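Local structure of beta-galactoside alpha-2,6-sialyltransferase (Photobacterium sp., 2Z4T) at residues 118-123 / 145-150; 130-135 / 149-154. The protein probably transfers sialic acid from a CMP-activated donor to galactosides such as lactose, forming an alpha-2,6 linkage. All coordinates share one frame; numbering follows the deposited sequence.

Interaction 1 of 2, residues 118-123 / 145-150; sequences EVYVDH and AQRYIA. With GAL (beta-D-galactopyranose), chain B.
Two neighbouring parallel strands of a beta-alpha-beta unit in the GT-B sialyltransferase meet here, pairing E118 with R147, V119 with Y148, Y120 with I149 and V121 with A150. The backbone bonds zigzag between them: E118 N to Q146 O, Y148 N to E118 O, Y120 N to Y148 O, A150 N to Y120 O and D122 N to A150 O. On the face carrying Y120, the side chains of E118 and R147 run side by side and close a salt bridge, NE of R147 to OE2 of E118 at 2.7 Å. This oxygen is gripped twice: R147 NE comes in on the syn side, 34° out of the carboxylate plane, while Y120 OH donates at 2.6 Å to E118 OE2 from the opposite face. On the face of V119 and V121, CG1 of V121 lies 4.1 Å from CB of A150. Past the strand end, NE2 of H123 hydrogen-bonds to galactose O4 at 2.9 Å, and also to its ring oxygen O5. D122, a magnesium ligand in another structure of this protein though not in this model, hydrogen-bonds through OD2 to T128 OG1. Helix 126-141 covers the Y120 face, where its S138 bonds E118 OE1 and R147 NH2; helix 178-190 packs on V119 and Y148, and strand 194-201 continues the sheet beyond 118-123.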
loop_
_atom_site.group_PDB
_atom_site.type_symbol
_atom_site.label_atom_id
_atom_site.label_comp_id
_atom_site.label_asym_id
_atom_site.label_seq_id
_atom_site.Cartn_x
_atom_site.Cartn_y
_atom_site.Cartn_z
ATOM N N GLU A 118 12.034 5.881 2.489
ATOM C CA GLU A 118 10.694 5.690 1.963
ATOM C C GLU A 118 9.766 5.599 3.151
ATOM O O GLU A 118 9.973 4.751 4.019
ATOM C CB GLU A 118 10.612 4.401 1.177
ATOM C CG GLU A 118 11.297 4.441 -0.165
ATOM C CD GLU A 118 11.318 3.070 -0.819
ATOM O OE1 GLU A 118 11.775 2.976 -1.976
ATOM O OE2 GLU A 118 10.888 2.090 -0.161
ATOM N N VAL A 119 8.771 6.494 3.192
ATOM C CA VAL A 119 7.804 6.557 4.286
ATOM C C VAL A 119 6.395 6.214 3.765
ATOM O O VAL A 119 5.955 6.746 2.740
ATOM C CB VAL A 119 7.822 7.945 4.942
ATOM C CG1 VAL A 119 6.872 8.001 6.123
ATOM C CG2 VAL A 119 9.243 8.335 5.391
ATOM N N TYR A 120 5.695 5.320 4.462
ATOM C CA TYR A 120 4.370 4.872 4.044
ATOM C C TYR A 120 3.385 4.925 5.203
ATOM O O TYR A 120 3.609 4.281 6.237
ATOM C CB TYR A 120 4.417 3.424 3.559
ATOM C CG TYR A 120 5.474 3.077 2.519
ATOM C CD1 TYR A 120 5.135 2.991 1.173
ATOM C CD2 TYR A 120 6.791 2.786 2.895
ATOM C CE1 TYR A 120 6.072 2.655 0.204
ATOM C CE2 TYR A 120 7.748 2.439 1.939
ATOM C CZ TYR A 120 7.370 2.373 0.587
ATOM O OH TYR A 120 8.274 2.030 -0.381
ATOM N N VAL A 121 2.295 5.677 5.036
ATOM C CA VAL A 121 1.352 5.883 6.121
ATOM C C VAL A 121 -0.082 5.624 5.665
ATOM O O VAL A 121 -0.569 6.209 4.667
ATOM C CB VAL A 121 1.456 7.316 6.714
ATOM C CG1 VAL A 121 0.610 7.456 7.988
ATOM C CG2 VAL A 121 2.923 7.701 7.012
ATOM N N ASP A 122 -0.768 4.768 6.420
ATOM C CA ASP A 122 -2.169 4.507 6.195
ATOM C C ASP A 122 -2.786 3.719 7.349
ATOM O O ASP A 122 -2.144 2.856 7.952
ATOM C CB ASP A 122 -2.369 3.745 4.871
ATOM C CG ASP A 122 -3.823 3.369 4.639
ATOM O OD1 ASP A 122 -4.702 4.251 4.773
ATOM O OD2 ASP A 122 -4.098 2.192 4.343
ATOM N N HIS A 123 -4.052 3.997 7.624
ATOM C CA HIS A 123 -4.751 3.368 8.728
ATOM C C HIS A 123 -5.819 2.441 8.166
ATOM O O HIS A 123 -6.401 1.658 8.919
ATOM C CB HIS A 123 -5.437 4.431 9.588
ATOM C CG HIS A 123 -6.567 5.108 8.877
ATOM N ND1 HIS A 123 -6.361 6.066 7.903
ATOM C CD2 HIS A 123 -7.908 4.922 8.949
ATOM C CE1 HIS A 123 -7.528 6.456 7.421
ATOM N NE2 HIS A 123 -8.483 5.776 8.038
ATOM N N ALA A 145 17.623 1.537 0.406
ATOM C CA ALA A 145 16.573 2.382 0.993
ATOM C C ALA A 145 16.151 1.860 2.358
ATOM O O ALA A 145 16.070 0.640 2.563
ATOM C CB ALA A 145 15.359 2.484 0.062
ATOM N N GLN A 146 15.924 2.787 3.291
ATOM C CA GLN A 146 15.316 2.498 4.595
ATOM C C GLN A 146 13.824 2.749 4.473
ATOM O O GLN A 146 13.394 3.672 3.761
ATOM C CB GLN A 146 15.865 3.426 5.688
ATOM C CG GLN A 146 17.237 3.041 6.273
ATOM C CD GLN A 146 17.291 1.624 6.877
ATOM O OE1 GLN A 146 18.309 0.943 6.778
ATOM N NE2 GLN A 146 16.196 1.182 7.499
ATOM N N ARG A 147 13.027 1.969 5.196
ATOM C CA ARG A 147 11.580 2.049 5.042
ATOM C C ARG A 147 10.868 2.190 6.372
ATOM O O ARG A 147 11.084 1.410 7.299
ATOM C CB ARG A 147 11.058 0.857 4.248
ATOM C CG ARG A 147 11.707 0.755 2.901
ATOM C CD ARG A 147 11.073 -0.315 2.012
ATOM N NE ARG A 147 11.793 -0.307 0.749
ATOM C CZ ARG A 147 12.919 -0.982 0.530
ATOM N NH1 ARG A 147 13.409 -1.780 1.471
ATOM N NH2 ARG A 147 13.539 -0.869 -0.643
ATOM N N TYR A 148 10.024 3.210 6.447
ATOM C CA TYR A 148 9.261 3.510 7.638
ATOM C C TYR A 148 7.790 3.372 7.292
ATOM O O TYR A 148 7.313 3.965 6.312
ATOM C CB TYR A 148 9.511 4.948 8.090
ATOM C CG TYR A 148 10.906 5.283 8.566
ATOM C CD1 TYR A 148 11.850 4.294 8.802
ATOM C CD2 TYR A 148 11.261 6.612 8.827
ATOM C CE1 TYR A 148 13.132 4.616 9.243
ATOM C CE2 TYR A 148 12.516 6.944 9.277
ATOM C CZ TYR A 148 13.450 5.942 9.490
ATOM O OH TYR A 148 14.704 6.266 9.928
ATOM N N ILE A 149 7.076 2.603 8.104
ATOM C CA ILE A 149 5.648 2.434 7.951
ATOM C C ILE A 149 4.912 2.887 9.199
ATOM O O ILE A 149 5.448 2.827 10.322
ATOM C CB ILE A 149 5.278 0.961 7.649
ATOM C CG1 ILE A 149 5.590 0.041 8.838
ATOM C CG2 ILE A 149 5.937 0.502 6.357
ATOM C CD1 ILE A 149 5.193 -1.439 8.635
ATOM N N ALA A 150 3.691 3.370 9.002
ATOM C CA ALA A 150 2.770 3.537 10.108
ATOM C C ALA A 150 1.461 3.026 9.564
ATOM O O ALA A 150 0.753 3.743 8.843
ATOM C CB ALA A 150 2.672 4.987 10.542
HETATM C C1 GAL B . -12.146 5.701 9.441
HETATM C C2 GAL B . -12.003 7.145 8.964
HETATM C C3 GAL B . -12.596 7.273 7.563
HETATM C C4 GAL B . -12.017 6.202 6.629
HETATM C C5 GAL B . -12.109 4.803 7.242
HETATM C C6 GAL B . -11.351 3.744 6.436
HETATM O O2 GAL B . -12.631 8.016 9.892
HETATM O O3 GAL B . -12.341 8.568 7.039
HETATM O O4 GAL B . -10.673 6.535 6.351
HETATM O O5 GAL B . -11.529 4.824 8.523
HETATM O O6 GAL B . -11.936 3.500 5.173
#

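Interaction 2 of 2, residues 130-135 / 149-154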
loop_
_atom_site.group_PDB
_atom_site.type_symbol
_atom_site.label_atom_id
_atom_site.label_comp_id
_atom_site.label_asym_id
_atom_site.label_seq_id
_atom_site.Cartn_x
_atom_site.Cartn_y
_atom_site.Cartn_z
ATOM N N GLN A 130 -1.531 -1.358 -1.411
ATOM C CA GLN A 130 -0.709 -0.852 -2.496
ATOM C C GLN A 130 0.715 -0.504 -2.030
ATOM O O GLN A 130 1.697 -0.766 -2.751
ATOM C CB GLN A 130 -1.373 0.344 -3.140
ATOM C CG GLN A 130 -2.613 -0.000 -3.914
ATOM C CD GLN A 130 -2.353 -0.615 -5.305
ATOM O OE1 GLN A 130 -3.200 -1.345 -5.833
ATOM N NE2 GLN A 130 -1.211 -0.305 -5.905
ATOM N N GLN A 131 0.825 0.058 -0.829
ATOM C CA GLN A 131 2.125 0.428 -0.275
ATOM C C GLN A 131 2.964 -0.815 -0.046
ATOM O O GLN A 131 4.150 -0.817 -0.370
ATOM C CB GLN A 131 1.970 1.246 1.023
ATOM C CG GLN A 131 1.267 2.603 0.830
ATOM C CD GLN A 131 0.934 3.317 2.141
ATOM O OE1 GLN A 131 0.837 2.683 3.207
ATOM N NE2 GLN A 131 0.785 4.654 2.078
ATOM N N LEU A 132 2.349 -1.884 0.470
ATOM C CA LEU A 132 3.021 -3.158 0.648
ATOM C C LEU A 132 3.644 -3.631 -0.649
ATOM O O LEU A 132 4.805 -4.076 -0.669
ATOM C CB LEU A 132 2.048 -4.245 1.083
ATOM C CG LEU A 132 2.523 -5.363 2.026
ATOM C CD1 LEU A 132 1.779 -6.646 1.809
ATOM C CD2 LEU A 132 4.025 -5.620 2.035
ATOM N N MET A 133 2.865 -3.583 -1.721
ATOM C CA MET A 133 3.356 -4.013 -3.013
ATOM C C MET A 133 4.518 -3.121 -3.493
ATOM O O MET A 133 5.452 -3.628 -4.093
ATOM C CB MET A 133 2.219 -4.064 -4.039
ATOM C CG MET A 133 1.209 -5.171 -3.772
ATOM S SD MET A 133 0.078 -5.461 -5.154
ATOM C CE MET A 133 -0.860 -3.933 -5.225
ATOM N N ASP A 134 4.457 -1.811 -3.209
ATOM C CA ASP A 134 5.562 -0.885 -3.516
ATOM C C ASP A 134 6.854 -1.213 -2.762
ATOM O O ASP A 134 7.950 -1.047 -3.307
ATOM C CB ASP A 134 5.172 0.554 -3.219
ATOM C CG ASP A 134 4.101 1.079 -4.157
ATOM O OD1 ASP A 134 3.837 0.477 -5.242
ATOM O OD2 ASP A 134 3.507 2.106 -3.805
ATOM N N ILE A 135 6.713 -1.686 -1.519
ATOM C CA ILE A 135 7.847 -1.945 -0.660
ATOM C C ILE A 135 8.578 -3.166 -1.173
ATOM O O ILE A 135 9.802 -3.128 -1.350
ATOM C CB ILE A 135 7.397 -2.168 0.791
ATOM C CG1 ILE A 135 7.027 -0.833 1.438
ATOM C CG2 ILE A 135 8.450 -2.943 1.605
ATOM C CD1 ILE A 135 6.216 -0.954 2.743
ATOM N N ILE A 149 7.076 2.603 8.104
ATOM C CA ILE A 149 5.648 2.434 7.951
ATOM C C ILE A 149 4.912 2.887 9.199
ATOM O O ILE A 149 5.448 2.827 10.322
ATOM C CB ILE A 149 5.278 0.961 7.649
ATOM C CG1 ILE A 149 5.590 0.041 8.838
ATOM C CG2 ILE A 149 5.937 0.502 6.357
ATOM C CD1 ILE A 149 5.193 -1.439 8.635
ATOM N N ALA A 150 3.691 3.370 9.002
ATOM C CA ALA A 150 2.770 3.537 10.108
ATOM C C ALA A 150 1.461 3.026 9.564
ATOM O O ALA A 150 0.753 3.743 8.843
ATOM C CB ALA A 150 2.672 4.987 10.542
ATOM N N TRP A 151 1.180 1.760 9.872
ATOM C CA TRP A 151 0.050 1.013 9.293
ATOM C C TRP A 151 -0.915 0.584 10.373
ATOM O O TRP A 151 -0.517 0.272 11.497
ATOM C CB TRP A 151 0.526 -0.255 8.578
ATOM C CG TRP A 151 1.100 -0.075 7.178
ATOM C CD1 TRP A 151 1.000 1.030 6.377
ATOM C CD2 TRP A 151 1.837 -1.052 6.418
ATOM N NE1 TRP A 151 1.641 0.809 5.174
ATOM C CE2 TRP A 151 2.159 -0.459 5.174
ATOM C CE3 TRP A 151 2.259 -2.368 6.672
ATOM C CZ2 TRP A 151 2.878 -1.138 4.181
ATOM C CZ3 TRP A 151 2.984 -3.044 5.688
ATOM C CH2 TRP A 151 3.273 -2.435 4.454
ATOM N N GLY A 152 -2.188 0.531 10.031
ATOM C CA GLY A 152 -3.177 0.029 10.973
ATOM C C GLY A 152 -3.516 -1.441 10.824
ATOM O O GLY A 152 -3.747 -2.116 11.809
ATOM N N ARG A 153 -3.541 -1.943 9.597
ATOM C CA ARG A 153 -4.252 -3.203 9.327
ATOM C C ARG A 153 -3.382 -4.331 8.801
ATOM O O ARG A 153 -3.876 -5.419 8.522
ATOM C CB ARG A 153 -5.441 -2.956 8.382
ATOM C CG ARG A 153 -6.403 -1.913 8.919
ATOM C CD ARG A 153 -7.837 -2.326 8.797
ATOM N NE ARG A 153 -8.677 -1.486 9.651
ATOM C CZ ARG A 153 -9.235 -1.869 10.803
ATOM N NH1 ARG A 153 -9.072 -3.110 11.274
ATOM N NH2 ARG A 153 -9.973 -1.000 11.490
ATOM N N ILE A 154 -2.097 -4.057 8.617
ATOM C CA ILE A 154 -1.140 -5.097 8.335
ATOM C C ILE A 154 0.017 -4.918 9.305
ATOM O O ILE A 154 0.515 -3.811 9.531
ATOM C CB ILE A 154 -0.648 -5.070 6.868
ATOM C CG1 ILE A 154 -1.790 -5.420 5.917
ATOM C CG2 ILE A 154 0.518 -6.045 6.662
ATOM C CD1 ILE A 154 -1.396 -5.468 4.451
#
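W151, near the end of strand 146-151, pushes its indole against helix 126-141, the helix that precedes this strand in a beta-alpha-beta crossover of the Rossmann-like half of the GT-B fold. The short helix and strand segments run roughly antiparallel, at 153°, with their axes 11.4 Å apart, and large side chains fill the distance.

One polar bond spans the interface. The indole NE1 of W151 donates to OE1 of Q131 at 2.8 Å, with the acceptor tilted 16° from the ring plane and the amide only 19° from parallel to the ring. Q131 reaches there on a chain extended beyond CG. The other end of its amide is held too: NE2 bonds OG of S199 and, weakly, O of V121. Both ends therefore fix the rotation of the amide, and the buried carbonyl oxygen has the indole N-H as a partner.

The remaining contacts are apolar. L132 crosses W151 at about a right angle, its CG 3.9 Å from CH2 of the ring, and its CD1 meets CD1 of I154 beyond the strand. I149 lays CG2 over the rim of one indole face, 4.0 Å above the plane. Helix 328-338 borders this side of the contact, with F334 and V338 against L132 and I337 against I154.

Beyond W151 the chain enters a ligand-binding loop: G152 and R153 belong to a magnesium site, and R153 also lines the glycan pocket. Back at the helix, CD1 of I135 reaches two parts of the strand segment, standing 3.6 Å from CZ2 of W151 and 3.9 Å from CG2 of I149.

How the interactions relate
From the N terminus, strand 103-122 delivers residues 118-123, helix 126-141 carries the chain back, and strand 146-151 then runs parallel to the first strand. Interaction 1 closes the whole strand-helix-strand excursion by setting 145-150 beside 118-123. Interaction 2 closes a shorter loop from 130-135 to 149-154; its span starts within that of interaction 1 but runs past its end, so the two overlap and share I149 and A150. Together they bind both strands and the helix into one layered unit. Y120 packs directly on I135, linking the two contacts, and a probable hydrogen bond from G152 N to D122 O joins the strand ends beside the ligand-binding loops.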